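Local coordinates for chitin oligosaccharide binding protein NagB2 (PDB 7EHU) that binds the chitin oligosaccharides N,N'-diacetylchitobiose and N,N',N''-triacetylchitotriose as an extracellular solute-binding protein, probably passing them to an uptake transporter, at residues S31-I37 and P91-N95; K126-L130 and G141-A145; N316-F320 and F335-Y340; Y340-G346 and S357-V361. One frame throughout, in Å; residues are numbered along the deposited sequence.

The four contacts run from the wall of the glycan pocket into the fold. Contacts 1, 2 and 3 reach one mixed sheet. Strand 309-320 of contact 3 lies between strand 93-97 of contact 1 and strand 138-154 of contact 2, with Asn-95 OD1 2.9 Å from Asn-316 ND2 in a probable hydrogen bond. The centres of contacts 2 and 3 are about 9 Å apart. Contact 4 shares Tyr-340 with contact 3 and meets contact 2 where Ser-357 OG is 2.7 Å from Pro-143 O. Ile-37, Glu-144, Ala-145 and Asn-316 belong to the pocket, whereas the side chain of Ser-357 stays about 8 Å from a bound N-acetylglucosamine.

Contact 1: S31-I37 and P91-N95; sequences SLTLRHI and PQIFN
The guanidinium of Arg-35 lays one face over the ring of Pro-91, meeting CG near the rim of the group, 3.7 Å from NH2. CG of the arginine is anti to the backbone N (chi1 170°), and bends at chi2 and chi3 then fold the head back over the proline. Salt bridges to Asp-69 and Glu-84 and a hydrogen bond to Asn-76 hold it there. Strands 31-36 and 93-95 run parallel (5°), Leu-34 pairing with Ile-93 and Arg-35 with Phe-94. Arg-35 N donates to Ile-93 O at 2.8 Å, and Thr-33 O and Arg-35 O accept from Ile-93 N and Asn-95 N.

Just ahead of strand 93-97, the side chain of Gln-92 takes over the pairing: its OE1 accepts from Thr-33 N at 2.8 Å, with the donor above the amide carbonyl plane. Its NE2 is hydrogen-bonded to Glu-328 and also reaches Ser-31 O through a water. Leu-34 and Ile-93 share the other face, CG against CG2 at 3.8 Å. At the pocket end, Ile-37 crosses the amide of Asn-95 with CD1 3.8 Å from OD1, an oxygen hydrogen-bonded to Asn-316.

Strand 30-36 is flanked by strands 64-70 and 93-97, the parallel order expected of a periplasmic-binding-protein alpha/beta domain. Helices 44-60 and 326-339 pack on the Leu-34 face, and helix 73-86 on the face of Arg-35 and Phe-94.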
loop_
_atom_site.group_PDB
_atom_site.type_symbol
_atom_site.label_atom_id
_atom_site.label_comp_id
_atom_site.label_asym_id
_atom_site.label_seq_id
_atom_site.Cartn_x
_atom_site.Cartn_y
_atom_site.Cartn_z
ATOM N N SER A 31 -27.932 12.474 4.821
ATOM C CA SER A 31 -26.713 12.290 5.595
ATOM C C SER A 31 -25.932 11.132 5.000
ATOM O O SER A 31 -26.489 10.047 4.785
ATOM C CB SER A 31 -27.031 11.990 7.066
ATOM O OG SER A 31 -25.839 11.773 7.807
ATOM N N LEU A 32 -24.647 11.359 4.736
ATOM C CA LEU A 32 -23.776 10.338 4.164
ATOM C C LEU A 32 -22.589 10.149 5.095
ATOM O O LEU A 32 -21.991 11.125 5.551
ATOM C CB LEU A 32 -23.271 10.764 2.777
ATOM C CG LEU A 32 -24.368 10.904 1.709
ATOM C CD1 LEU A 32 -24.900 12.322 1.684
ATOM C CD2 LEU A 32 -23.837 10.514 0.346
ATOM N N THR A 33 -22.245 8.904 5.375
ATOM C CA THR A 33 -21.020 8.597 6.089
ATOM C C THR A 33 -19.895 8.401 5.089
ATOM O O THR A 33 -20.043 7.688 4.089
ATOM C CB THR A 33 -21.199 7.360 6.957
ATOM O OG1 THR A 33 -22.243 7.635 7.904
ATOM C CG2 THR A 33 -19.890 6.992 7.681
ATOM N N LEU A 34 -18.771 9.049 5.369
ATOM C CA LEU A 34 -17.569 8.985 4.545
ATOM C C LEU A 34 -16.486 8.343 5.406
ATOM O O LEU A 34 -15.921 8.989 6.298
ATOM C CB LEU A 34 -17.178 10.380 4.066
ATOM C CG LEU A 34 -16.196 10.452 2.902
ATOM C CD1 LEU A 34 -16.035 11.905 2.450
ATOM C CD2 LEU A 34 -14.826 9.846 3.238
ATOM N N ARG A 35 -16.241 7.057 5.156
ATOM C CA ARG A 35 -15.225 6.281 5.850
ATOM C C ARG A 35 -13.864 6.526 5.217
ATOM O O ARG A 35 -13.672 6.263 4.025
ATOM C CB ARG A 35 -15.589 4.798 5.773
ATOM C CG ARG A 35 -14.515 3.826 6.254
ATOM C CD ARG A 35 -14.305 3.809 7.771
ATOM N NE ARG A 35 -15.575 3.721 8.460
ATOM C CZ ARG A 35 -16.382 2.662 8.463
ATOM N NH1 ARG A 35 -16.027 1.560 7.819
ATOM N NH2 ARG A 35 -17.564 2.717 9.063
ATOM N N HIS A 36 -12.908 6.993 6.020
ATOM C CA HIS A 36 -11.565 7.256 5.532
ATOM C C HIS A 36 -10.574 6.713 6.557
ATOM O O HIS A 36 -10.939 6.375 7.694
ATOM C CB HIS A 36 -11.337 8.748 5.305
ATOM C CG HIS A 36 -11.313 9.533 6.565
ATOM N ND1 HIS A 36 -10.152 9.753 7.281
ATOM C CD2 HIS A 36 -12.307 10.133 7.264
ATOM C CE1 HIS A 36 -10.441 10.457 8.356
ATOM N NE2 HIS A 36 -11.732 10.712 8.365
ATOM N N ILE A 37 -9.312 6.633 6.149
ATOM C CA ILE A 37 -8.251 6.044 6.962
ATOM C C ILE A 37 -7.228 7.085 7.415
ATOM O O ILE A 37 -6.164 6.722 7.936
ATOM C CB ILE A 37 -7.584 4.862 6.232
ATOM C CG1 ILE A 37 -6.978 5.300 4.886
ATOM C CG2 ILE A 37 -8.575 3.727 6.042
ATOM C CD1 ILE A 37 -6.079 4.243 4.285
ATOM N N PRO A 91 -20.843 1.924 4.610
ATOM C CA PRO A 91 -21.023 3.377 4.505
ATOM C C PRO A 91 -21.318 3.764 3.061
ATOM O O PRO A 91 -21.084 3.006 2.121
ATOM C CB PRO A 91 -19.654 3.919 4.931
ATOM C CG PRO A 91 -18.989 2.819 5.654
ATOM C CD PRO A 91 -19.459 1.570 4.981
ATOM N N GLN A 92 -21.787 4.995 2.877
ATOM C CA GLN A 92 -22.076 5.467 1.530
ATOM C C GLN A 92 -20.804 5.636 0.701
ATOM O O GLN A 92 -20.816 5.379 -0.509
ATOM C CB GLN A 92 -22.850 6.784 1.590
ATOM C CG GLN A 92 -24.316 6.654 1.986
ATOM C CD GLN A 92 -24.556 6.737 3.471
ATOM O OE1 GLN A 92 -23.644 6.667 4.298
ATOM N NE2 GLN A 92 -25.789 7.025 3.822
ATOM N N ILE A 93 -19.715 6.090 1.341
ATOM C CA ILE A 93 -18.412 6.332 0.726
ATOM C C ILE A 93 -17.372 5.714 1.645
ATOM O O ILE A 93 -17.454 5.886 2.864
ATOM C CB ILE A 93 -18.114 7.845 0.590
ATOM C CG1 ILE A 93 -19.187 8.562 -0.229
ATOM C CG2 ILE A 93 -16.730 8.044 -0.031
ATOM C CD1 ILE A 93 -19.164 10.081 -0.057
ATOM N N PHE A 94 -16.397 4.991 1.082
ATOM C CA PHE A 94 -15.435 4.311 1.949
ATOM C C PHE A 94 -14.119 4.051 1.239
ATOM O O PHE A 94 -14.093 3.697 0.058
ATOM C CB PHE A 94 -15.984 2.958 2.473
ATOM C CG PHE A 94 -16.738 2.187 1.424
ATOM C CD1 PHE A 94 -16.093 1.327 0.554
ATOM C CD2 PHE A 94 -18.107 2.363 1.268
ATOM C CE1 PHE A 94 -16.788 0.695 -0.457
ATOM C CE2 PHE A 94 -18.807 1.715 0.280
ATOM C CZ PHE A 94 -18.154 0.866 -0.571
ATOM N N ASN A 95 -13.031 4.144 1.996
ATOM C CA ASN A 95 -11.739 3.714 1.494
ATOM C C ASN A 95 -11.801 2.213 1.196
ATOM O O ASN A 95 -12.234 1.411 2.033
ATOM C CB ASN A 95 -10.659 4.019 2.525
ATOM C CG ASN A 95 -9.281 3.638 2.035
ATOM O OD1 ASN A 95 -8.817 2.521 2.232
ATOM N ND2 ASN A 95 -8.600 4.576 1.411
HETATM O O HOH W 1 -26.215 7.564 6.636
HETATM O O HOH W 2 -23.744 4.769 7.122
HETATM O O HOH W 3 -9.411 7.296 3.172
#

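Contact 2: K126-L130 and G141-A145; sequences KFFEL and GLPEA. With NAG (2-acetamido-2-deoxy-beta-D-glucopyranose), chain B.
CD2 of Leu-130 presses on the ring of Pro-143, 3.4 Å from CD, closer than carbon atoms usually come. This is the tight end of the contact. Beside it the ring of Phe-127 fills the angle between Leu-142 and Pro-143. Its CE1 meets Leu-142 CD2 at 4.0 Å, and its CD2 lies 4.1 Å from Pro-143 CG. With CG anti to the carbonyl carbon (chi1 -66°), the ring reaches strand 138-154 and turns an edge to the Pro-143 carbonyl, CE2 standing 3.7 Å from that oxygen. Replacement by an alanine here would probably open a gap beside Leu-142 CD2 and the proline ring, and leave Met-358, which also touches the phenyl group, with less to pack against.

The outer side is looser. Glu-129 is exposed and approaches through its backbone, O lying 4.0 Å from Pro-143 CG, while the exposed Phe-128 turns to the ring of Trp-314. Farther along, at the corner of the chain, Glu-144 and Ala-145 line the glycan pocket, CB of Ala-145 lying 3.8 Å from the acetamido methyl C8 of the sugar.

No hydrogen bond joins the two segments. Backbone bonds tie Phe-128 to Ser-357, and Leu-142 and Glu-144 to strand 309-320, whereas the buried Gly-141 O has no partner; cohesion across this contact therefore rests on apolar fit.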
loop_
_atom_site.group_PDB
_atom_site.type_symbol
_atom_site.label_atom_id
_atom_site.label_comp_id
_atom_site.label_asym_id
_atom_site.label_seq_id
_atom_site.Cartn_x
_atom_site.Cartn_y
_atom_site.Cartn_z
ATOM N N LYS A 126 -9.448 9.329 -17.391
ATOM C CA LYS A 126 -8.544 10.214 -16.669
ATOM C C LYS A 126 -7.585 9.495 -15.736
ATOM O O LYS A 126 -6.628 10.105 -15.262
ATOM C CB LYS A 126 -9.366 11.242 -15.887
ATOM C CG LYS A 126 -9.802 12.455 -16.673
ATOM C CD LYS A 126 -10.364 12.186 -18.043
ATOM C CE LYS A 126 -10.587 13.510 -18.786
ATOM N NZ LYS A 126 -11.387 13.245 -19.967
ATOM N N PHE A 127 -7.808 8.230 -15.444
ATOM C CA PHE A 127 -6.990 7.494 -14.491
ATOM C C PHE A 127 -5.918 6.691 -15.211
ATOM O O PHE A 127 -6.155 6.114 -16.260
ATOM C CB PHE A 127 -7.882 6.584 -13.632
ATOM C CG PHE A 127 -8.827 7.361 -12.746
ATOM C CD1 PHE A 127 -10.038 7.821 -13.228
ATOM C CD2 PHE A 127 -8.483 7.694 -11.445
ATOM C CE1 PHE A 127 -10.880 8.549 -12.440
ATOM C CE2 PHE A 127 -9.323 8.434 -10.660
ATOM C CZ PHE A 127 -10.526 8.850 -11.146
ATOM N N PHE A 128 -4.730 6.620 -14.622
ATOM C CA PHE A 128 -3.696 5.778 -15.213
ATOM C C PHE A 128 -4.196 4.345 -15.393
ATOM O O PHE A 128 -3.988 3.731 -16.445
ATOM C CB PHE A 128 -2.429 5.791 -14.353
ATOM C CG PHE A 128 -1.665 7.081 -14.400
ATOM C CD1 PHE A 128 -0.919 7.435 -15.506
ATOM C CD2 PHE A 128 -1.708 7.953 -13.334
ATOM C CE1 PHE A 128 -0.218 8.636 -15.523
ATOM C CE2 PHE A 128 -1.012 9.141 -13.363
ATOM C CZ PHE A 128 -0.279 9.480 -14.451
ATOM N N GLU A 129 -4.791 3.766 -14.352
ATOM C CA GLU A 129 -5.200 2.364 -14.386
ATOM C C GLU A 129 -6.362 2.123 -13.441
ATOM O O GLU A 129 -6.203 2.282 -12.226
ATOM C CB GLU A 129 -4.053 1.449 -13.972
ATOM C CG GLU A 129 -2.898 1.362 -14.931
ATOM C CD GLU A 129 -1.820 0.363 -14.514
ATOM O OE1 GLU A 129 -2.014 -0.413 -13.538
ATOM O OE2 GLU A 129 -0.801 0.285 -15.238
ATOM N N LEU A 130 -7.495 1.677 -13.978
ATOM C CA LEU A 130 -8.632 1.278 -13.163
ATOM C C LEU A 130 -8.769 -0.242 -13.050
ATOM O O LEU A 130 -9.732 -0.725 -12.437
ATOM C CB LEU A 130 -9.923 1.881 -13.708
ATOM C CG LEU A 130 -10.026 3.404 -13.668
ATOM C CD1 LEU A 130 -11.318 3.882 -14.321
ATOM C CD2 LEU A 130 -9.920 3.908 -12.257
ATOM N N GLY A 141 -14.662 1.401 -8.084
ATOM C CA GLY A 141 -13.966 2.305 -7.180
ATOM C C GLY A 141 -12.960 3.107 -7.973
ATOM O O GLY A 141 -12.689 2.800 -9.136
ATOM N N LEU A 142 -12.398 4.126 -7.322
ATOM C CA LEU A 142 -11.533 5.085 -8.006
ATOM C C LEU A 142 -10.272 5.283 -7.177
ATOM O O LEU A 142 -10.349 5.788 -6.047
ATOM C CB LEU A 142 -12.229 6.422 -8.245
ATOM C CG LEU A 142 -13.483 6.302 -9.099
ATOM C CD1 LEU A 142 -14.238 7.618 -9.124
ATOM C CD2 LEU A 142 -13.201 5.852 -10.532
ATOM N N PRO A 143 -9.105 4.908 -7.684
ATOM C CA PRO A 143 -7.894 5.036 -6.878
ATOM C C PRO A 143 -7.624 6.505 -6.594
ATOM O O PRO A 143 -7.791 7.364 -7.468
ATOM C CB PRO A 143 -6.816 4.427 -7.772
ATOM C CG PRO A 143 -7.339 4.545 -9.156
ATOM C CD PRO A 143 -8.825 4.405 -9.034
ATOM N N GLU A 144 -7.173 6.790 -5.371
ATOM C CA GLU A 144 -6.828 8.144 -4.939
ATOM C C GLU A 144 -5.403 8.516 -5.312
ATOM O O GLU A 144 -5.119 9.692 -5.549
ATOM C CB GLU A 144 -6.990 8.224 -3.403
ATOM C CG GLU A 144 -6.441 9.460 -2.764
ATOM C CD GLU A 144 -6.648 9.559 -1.261
ATOM O OE1 GLU A 144 -7.463 8.823 -0.685
ATOM O OE2 GLU A 144 -5.993 10.416 -0.657
ATOM N N ALA A 145 -4.519 7.530 -5.351
ATOM C CA ALA A 145 -3.105 7.728 -5.602
ATOM C C ALA A 145 -2.589 6.452 -6.237
ATOM O O ALA A 145 -3.256 5.418 -6.219
ATOM C CB ALA A 145 -2.340 7.992 -4.304
HETATM C C1 NAG B . -2.347 4.728 2.402
HETATM C C2 NAG B . -2.343 4.065 1.036
HETATM C C3 NAG B . -2.640 2.573 1.152
HETATM C C4 NAG B . -1.785 1.910 2.223
HETATM C C5 NAG B . -1.914 2.707 3.515
HETATM C C6 NAG B . -1.065 2.194 4.651
HETATM C C7 NAG B . -3.057 5.585 -0.791
HETATM C C8 NAG B . -4.237 6.124 -1.533
HETATM N N2 NAG B . -3.333 4.693 0.172
HETATM O O3 NAG B . -2.417 1.995 -0.124
HETATM O O4 NAG B . -2.277 0.597 2.476
HETATM O O5 NAG B . -1.494 4.053 3.265
HETATM O O6 NAG B . -1.314 2.930 5.843
HETATM O O7 NAG B . -1.910 5.925 -1.067
#

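Contact 3: N316-F320 and F335-Y340; sequences NGYGF and FIKNFY. With NAG (2-acetamido-2-deoxy-beta-D-glucopyranose), chain B.
Tyr-318 joins two T-shaped pairs at once. Phe-335 points its edge at the tyrosine face, the planes at 85° and the centroids 5.8 Å apart. Tyr-318 in turn offers its own edge to the face of Phe-339, CE2 coming 3.8 Å from CZ. Both phenylalanines carry CG anti to the backbone N, and standing one turn apart on the helix they reach the same tyrosine, completing an aromatic cluster.

Aliphatic contact takes over at Phe-320. CD1 of Ile-336 sits over its face, 4.0 Å from the ring centroid, in a CH-pi contact, and CG1 closes to 3.5 Å from CZ. A serine in place of Phe-320 would probably take from Ile-336 the ring face under its CD1 and open a gap beside Phe-335.

Two polar groups complete the account. Tyr-340 OH comes in at the edge of the Tyr-318 ring, 3.5 Å from CB, and makes a weak hydrogen bond to Leu-142 O. At the pocket end Asn-316 OD1 accepts from the sugar N2 at 2.9 Å.

The short strand and helix segments run nearly antiparallel (161°). Strand 309-320 is held between strands 93-97 and 138-154, and helix 44-60 packs against both Tyr-318 and Phe-335.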
loop_
_atom_site.group_PDB
_atom_site.type_symbol
_atom_site.label_atom_id
_atom_site.label_comp_id
_atom_site.label_asym_id
_atom_site.label_seq_id
_atom_site.Cartn_x
_atom_site.Cartn_y
_atom_site.Cartn_z
ATOM N N ASN A 316 -5.744 1.777 -4.121
ATOM C CA ASN A 316 -6.492 2.252 -2.966
ATOM C C ASN A 316 -7.154 3.579 -3.271
ATOM O O ASN A 316 -6.527 4.493 -3.820
ATOM C CB ASN A 316 -5.564 2.370 -1.751
ATOM C CG ASN A 316 -6.308 2.699 -0.459
ATOM O OD1 ASN A 316 -6.009 3.691 0.211
ATOM N ND2 ASN A 316 -7.302 1.876 -0.112
ATOM N N GLY A 317 -8.427 3.677 -2.935
ATOM C CA GLY A 317 -9.170 4.902 -3.132
ATOM C C GLY A 317 -10.555 4.765 -2.565
ATOM O O GLY A 317 -10.727 4.021 -1.606
ATOM N N TYR A 318 -11.543 5.453 -3.127
ATOM C CA TYR A 318 -12.910 5.406 -2.610
ATOM C C TYR A 318 -13.787 4.521 -3.494
ATOM O O TYR A 318 -13.728 4.566 -4.732
ATOM C CB TYR A 318 -13.493 6.823 -2.502
ATOM C CG TYR A 318 -12.833 7.572 -1.375
ATOM C CD1 TYR A 318 -13.061 7.205 -0.056
ATOM C CD2 TYR A 318 -11.927 8.609 -1.610
ATOM C CE1 TYR A 318 -12.416 7.854 0.990
ATOM C CE2 TYR A 318 -11.291 9.261 -0.576
ATOM C CZ TYR A 318 -11.533 8.880 0.713
ATOM O OH TYR A 318 -10.885 9.464 1.774
ATOM N N GLY A 319 -14.605 3.719 -2.807
ATOM C CA GLY A 319 -15.754 3.071 -3.392
ATOM C C GLY A 319 -17.030 3.588 -2.739
ATOM O O GLY A 319 -16.996 4.337 -1.749
ATOM N N PHE A 320 -18.160 3.161 -3.303
ATOM C CA PHE A 320 -19.454 3.753 -3.002
ATOM C C PHE A 320 -20.492 2.662 -2.843
ATOM O O PHE A 320 -20.485 1.675 -3.579
ATOM C CB PHE A 320 -19.838 4.754 -4.110
ATOM C CG PHE A 320 -18.743 5.755 -4.341
ATOM C CD1 PHE A 320 -18.657 6.887 -3.550
ATOM C CD2 PHE A 320 -17.736 5.500 -5.257
ATOM C CE1 PHE A 320 -17.607 7.768 -3.685
ATOM C CE2 PHE A 320 -16.676 6.380 -5.401
ATOM C CZ PHE A 320 -16.619 7.527 -4.626
ATOM N N PHE A 335 -19.403 14.622 -4.772
ATOM C CA PHE A 335 -18.150 14.328 -4.097
ATOM C C PHE A 335 -17.109 13.818 -5.093
ATOM O O PHE A 335 -15.953 14.263 -5.082
ATOM C CB PHE A 335 -18.357 13.286 -2.993
ATOM C CG PHE A 335 -17.058 12.795 -2.409
ATOM C CD1 PHE A 335 -16.350 13.579 -1.508
ATOM C CD2 PHE A 335 -16.508 11.599 -2.813
ATOM C CE1 PHE A 335 -15.143 13.166 -1.001
ATOM C CE2 PHE A 335 -15.284 11.176 -2.301
ATOM C CZ PHE A 335 -14.596 11.968 -1.409
ATOM N N ILE A 336 -17.501 12.886 -5.968
ATOM C CA ILE A 336 -16.565 12.366 -6.966
ATOM C C ILE A 336 -16.046 13.509 -7.836
ATOM O O ILE A 336 -14.840 13.633 -8.090
ATOM C CB ILE A 336 -17.210 11.237 -7.795
ATOM C CG1 ILE A 336 -17.496 10.011 -6.918
ATOM C CG2 ILE A 336 -16.352 10.857 -9.006
ATOM C CD1 ILE A 336 -18.423 9.028 -7.551
ATOM N N LYS A 337 -16.964 14.369 -8.283
ATOM C CA LYS A 337 -16.609 15.509 -9.116
ATOM C C LYS A 337 -15.582 16.402 -8.440
ATOM O O LYS A 337 -14.675 16.939 -9.100
ATOM C CB LYS A 337 -17.874 16.309 -9.430
ATOM C CG LYS A 337 -17.627 17.589 -10.222
ATOM C CD LYS A 337 -18.859 18.492 -10.326
ATOM C CE LYS A 337 -19.278 19.034 -8.996
ATOM N NZ LYS A 337 -18.677 20.382 -8.713
ATOM N N ASN A 338 -15.731 16.602 -7.130
ATOM C CA ASN A 338 -14.894 17.545 -6.415
ATOM C C ASN A 338 -13.627 16.933 -5.860
ATOM O O ASN A 338 -12.663 17.665 -5.629
ATOM C CB ASN A 338 -15.699 18.212 -5.306
ATOM C CG ASN A 338 -16.747 19.169 -5.856
ATOM O OD1 ASN A 338 -16.568 19.735 -6.936
ATOM N ND2 ASN A 338 -17.826 19.376 -5.116
ATOM N N PHE A 339 -13.587 15.621 -5.658
ATOM C CA PHE A 339 -12.378 14.981 -5.165
ATOM C C PHE A 339 -11.426 14.610 -6.296
ATOM O O PHE A 339 -10.210 14.814 -6.179
ATOM C CB PHE A 339 -12.730 13.721 -4.367
ATOM C CG PHE A 339 -11.556 13.127 -3.643
ATOM C CD1 PHE A 339 -11.079 13.705 -2.490
ATOM C CD2 PHE A 339 -10.927 11.995 -4.118
ATOM C CE1 PHE A 339 -9.991 13.173 -1.824
ATOM C CE2 PHE A 339 -9.834 11.452 -3.452
ATOM C CZ PHE A 339 -9.373 12.039 -2.300
ATOM N N TYR A 340 -11.961 14.051 -7.383
ATOM C CA TYR A 340 -11.151 13.533 -8.493
ATOM C C TYR A 340 -11.002 14.629 -9.537
ATOM O O TYR A 340 -11.654 14.642 -10.574
ATOM C CB TYR A 340 -11.772 12.249 -9.043
ATOM C CG TYR A 340 -11.729 11.131 -8.037
ATOM C CD1 TYR A 340 -10.572 10.390 -7.844
ATOM C CD2 TYR A 340 -12.831 10.822 -7.253
ATOM C CE1 TYR A 340 -10.516 9.370 -6.920
ATOM C CE2 TYR A 340 -12.791 9.805 -6.327
ATOM C CZ TYR A 340 -11.636 9.093 -6.150
ATOM O OH TYR A 340 -11.608 8.080 -5.231
HETATM C C1 NAG B . -2.347 4.728 2.402
HETATM C C2 NAG B . -2.343 4.065 1.036
HETATM C C3 NAG B . -2.640 2.573 1.152
HETATM C C4 NAG B . -1.785 1.910 2.223
HETATM C C5 NAG B . -1.914 2.707 3.515
HETATM C C6 NAG B . -1.065 2.194 4.651
HETATM C C7 NAG B . -3.057 5.585 -0.791
HETATM C C8 NAG B . -4.237 6.124 -1.533
HETATM N N2 NAG B . -3.333 4.693 0.172
HETATM O O3 NAG B . -2.417 1.995 -0.124
HETATM O O4 NAG B . -2.277 0.597 2.476
HETATM O O5 NAG B . -1.494 4.053 3.265
HETATM O O6 NAG B . -1.314 2.930 5.843
HETATM O O7 NAG B . -1.910 5.925 -1.067
#

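Contact 4: Y340-G346 and S357-V361; sequences YTLEIQG and SMKGV
Gln-345 reaches from the first turn of helix 342-352 into the loop that follows that helix. Its CB rests 4.0 Å from Val-361 CG2, and CG passes 3.8 Å from Met-358 SD. A bend at chi2 (-103°) then turns the amide to the loop backbone. OE1 takes two bonds there: Ser-357 N donates in the carbonyl plane, on a lone pair, at 2.8 Å, and Met-358 N arrives from above that plane at 3.1 Å. NE2 makes a weak bond to Ser-357 OG, whose main partner is Pro-143 O, and another to Glu-144 O.

The loop after helix 342-352 thus folds back along the first turn of the helix, which Thr-341 precedes at the N-cap position, and one side-chain carbonyl takes up the N-H groups of two successive loop residues.

Met-358 runs across the Gln-345 side chain. Its SD lies 3.5 Å from Tyr-340 C, where the chain passes from one helix to the next. Leu-342 covers the outer flank, with CD2 3.6 Å from Met-358 CB and 3.4 Å from Lys-359 O. Farther up, Val-361 sets CG1 3.9 Å from CA of Gly-346.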
loop_
_atom_site.group_PDB
_atom_site.type_symbol
_atom_site.label_atom_id
_atom_site.label_comp_id
_atom_site.label_asym_id
_atom_site.label_seq_id
_atom_site.Cartn_x
_atom_site.Cartn_y
_atom_site.Cartn_z
ATOM N N TYR A 340 -11.961 14.051 -7.383
ATOM C CA TYR A 340 -11.151 13.533 -8.493
ATOM C C TYR A 340 -11.002 14.629 -9.537
ATOM O O TYR A 340 -11.654 14.642 -10.574
ATOM C CB TYR A 340 -11.772 12.249 -9.043
ATOM C CG TYR A 340 -11.729 11.131 -8.037
ATOM C CD1 TYR A 340 -10.572 10.390 -7.844
ATOM C CD2 TYR A 340 -12.831 10.822 -7.253
ATOM C CE1 TYR A 340 -10.516 9.370 -6.920
ATOM C CE2 TYR A 340 -12.791 9.805 -6.327
ATOM C CZ TYR A 340 -11.636 9.093 -6.150
ATOM O OH TYR A 340 -11.608 8.080 -5.231
ATOM N N THR A 341 -10.137 15.587 -9.227
ATOM C CA THR A 341 -9.825 16.675 -10.146
ATOM C C THR A 341 -8.333 16.954 -10.041
ATOM O O THR A 341 -7.706 16.683 -9.013
ATOM C CB THR A 341 -10.787 17.846 -9.839
ATOM O OG1 THR A 341 -10.627 18.892 -10.796
ATOM C CG2 THR A 341 -10.575 18.384 -8.425
ATOM N N LEU A 342 -7.754 17.459 -11.125
ATOM C CA LEU A 342 -6.303 17.618 -11.135
ATOM C C LEU A 342 -5.838 18.664 -10.131
ATOM O O LEU A 342 -4.696 18.645 -9.699
ATOM C CB LEU A 342 -5.803 17.990 -12.537
ATOM C CG LEU A 342 -5.994 16.920 -13.609
ATOM C CD1 LEU A 342 -5.164 17.235 -14.850
ATOM C CD2 LEU A 342 -5.657 15.541 -13.101
ATOM N N GLU A 343 -6.686 19.579 -9.760
ATOM C CA GLU A 343 -6.346 20.565 -8.772
ATOM C C GLU A 343 -6.168 19.964 -7.382
ATOM O O GLU A 343 -5.163 20.228 -6.697
ATOM C CB GLU A 343 -7.067 21.840 -9.263
ATOM C CG GLU A 343 -6.929 23.082 -8.421
ATOM C CD GLU A 343 -7.621 24.293 -9.039
ATOM O OE1 GLU A 343 -8.298 24.576 -9.944
ATOM O OE2 GLU A 343 -8.580 24.352 -8.135
ATOM N N ILE A 344 -6.982 18.978 -7.057
ATOM C CA ILE A 344 -6.828 18.264 -5.794
ATOM C C ILE A 344 -5.619 17.328 -5.859
ATOM O O ILE A 344 -4.800 17.266 -4.934
ATOM C CB ILE A 344 -8.127 17.501 -5.469
ATOM C CG1 ILE A 344 -9.300 18.473 -5.227
ATOM C CG2 ILE A 344 -7.930 16.571 -4.268
ATOM C CD1 ILE A 344 -9.109 19.448 -4.091
ATOM N N GLN A 345 -5.491 16.586 -6.965
ATOM C CA GLN A 345 -4.360 15.683 -7.130
ATOM C C GLN A 345 -3.044 16.452 -7.119
ATOM O O GLN A 345 -2.036 15.967 -6.591
ATOM C CB GLN A 345 -4.510 14.922 -8.446
ATOM C CG GLN A 345 -5.714 14.010 -8.502
ATOM C CD GLN A 345 -5.366 12.554 -8.317
ATOM O OE1 GLN A 345 -4.396 12.061 -8.888
ATOM N NE2 GLN A 345 -6.147 11.852 -7.506
ATOM N N GLY A 346 -3.032 17.642 -7.715
ATOM C CA GLY A 346 -1.822 18.439 -7.753
ATOM C C GLY A 346 -1.453 19.012 -6.400
ATOM O O GLY A 346 -0.268 19.137 -6.071
ATOM N N SER A 357 -3.179 9.548 -9.102
ATOM C CA SER A 357 -3.872 8.501 -9.846
ATOM C C SER A 357 -4.436 8.987 -11.171
ATOM O O SER A 357 -4.851 8.155 -11.989
ATOM C CB SER A 357 -5.008 7.922 -9.010
ATOM O OG SER A 357 -5.930 8.947 -8.709
ATOM N N MET A 358 -4.476 10.301 -11.397
ATOM C CA MET A 358 -5.035 10.910 -12.597
ATOM C C MET A 358 -3.909 11.470 -13.441
ATOM O O MET A 358 -2.886 11.906 -12.916
ATOM C CB MET A 358 -5.970 12.054 -12.179
ATOM C CG MET A 358 -7.236 11.528 -11.481
ATOM S SD MET A 358 -8.337 12.844 -10.962
ATOM C CE MET A 358 -9.009 13.292 -12.583
ATOM N N LYS A 359 -4.107 11.427 -14.755
ATOM C CA LYS A 359 -3.106 11.857 -15.726
ATOM C C LYS A 359 -3.028 13.373 -15.853
ATOM O O LYS A 359 -4.008 14.082 -15.691
ATOM C CB LYS A 359 -3.464 11.299 -17.111
ATOM C CG LYS A 359 -3.519 9.782 -17.204
ATOM C CD LYS A 359 -4.081 9.322 -18.535
ATOM C CE LYS A 359 -4.718 7.978 -18.459
ATOM N NZ LYS A 359 -5.481 7.640 -19.666
ATOM N N GLY A 360 -1.846 13.865 -16.200
ATOM C CA GLY A 360 -1.705 15.257 -16.566
ATOM C C GLY A 360 -1.372 16.240 -15.467
ATOM O O GLY A 360 -1.398 17.450 -15.721
ATOM N N VAL A 361 -1.067 15.775 -14.257
ATOM C CA VAL A 361 -0.627 16.699 -13.212
ATOM C C VAL A 361 0.751 17.228 -13.604
ATOM O O VAL A 361 1.664 16.427 -13.806
ATOM C CB VAL A 361 -0.584 15.999 -11.846
ATOM C CG1 VAL A 361 0.018 16.917 -10.805
ATOM C CG2 VAL A 361 -1.961 15.499 -11.444
#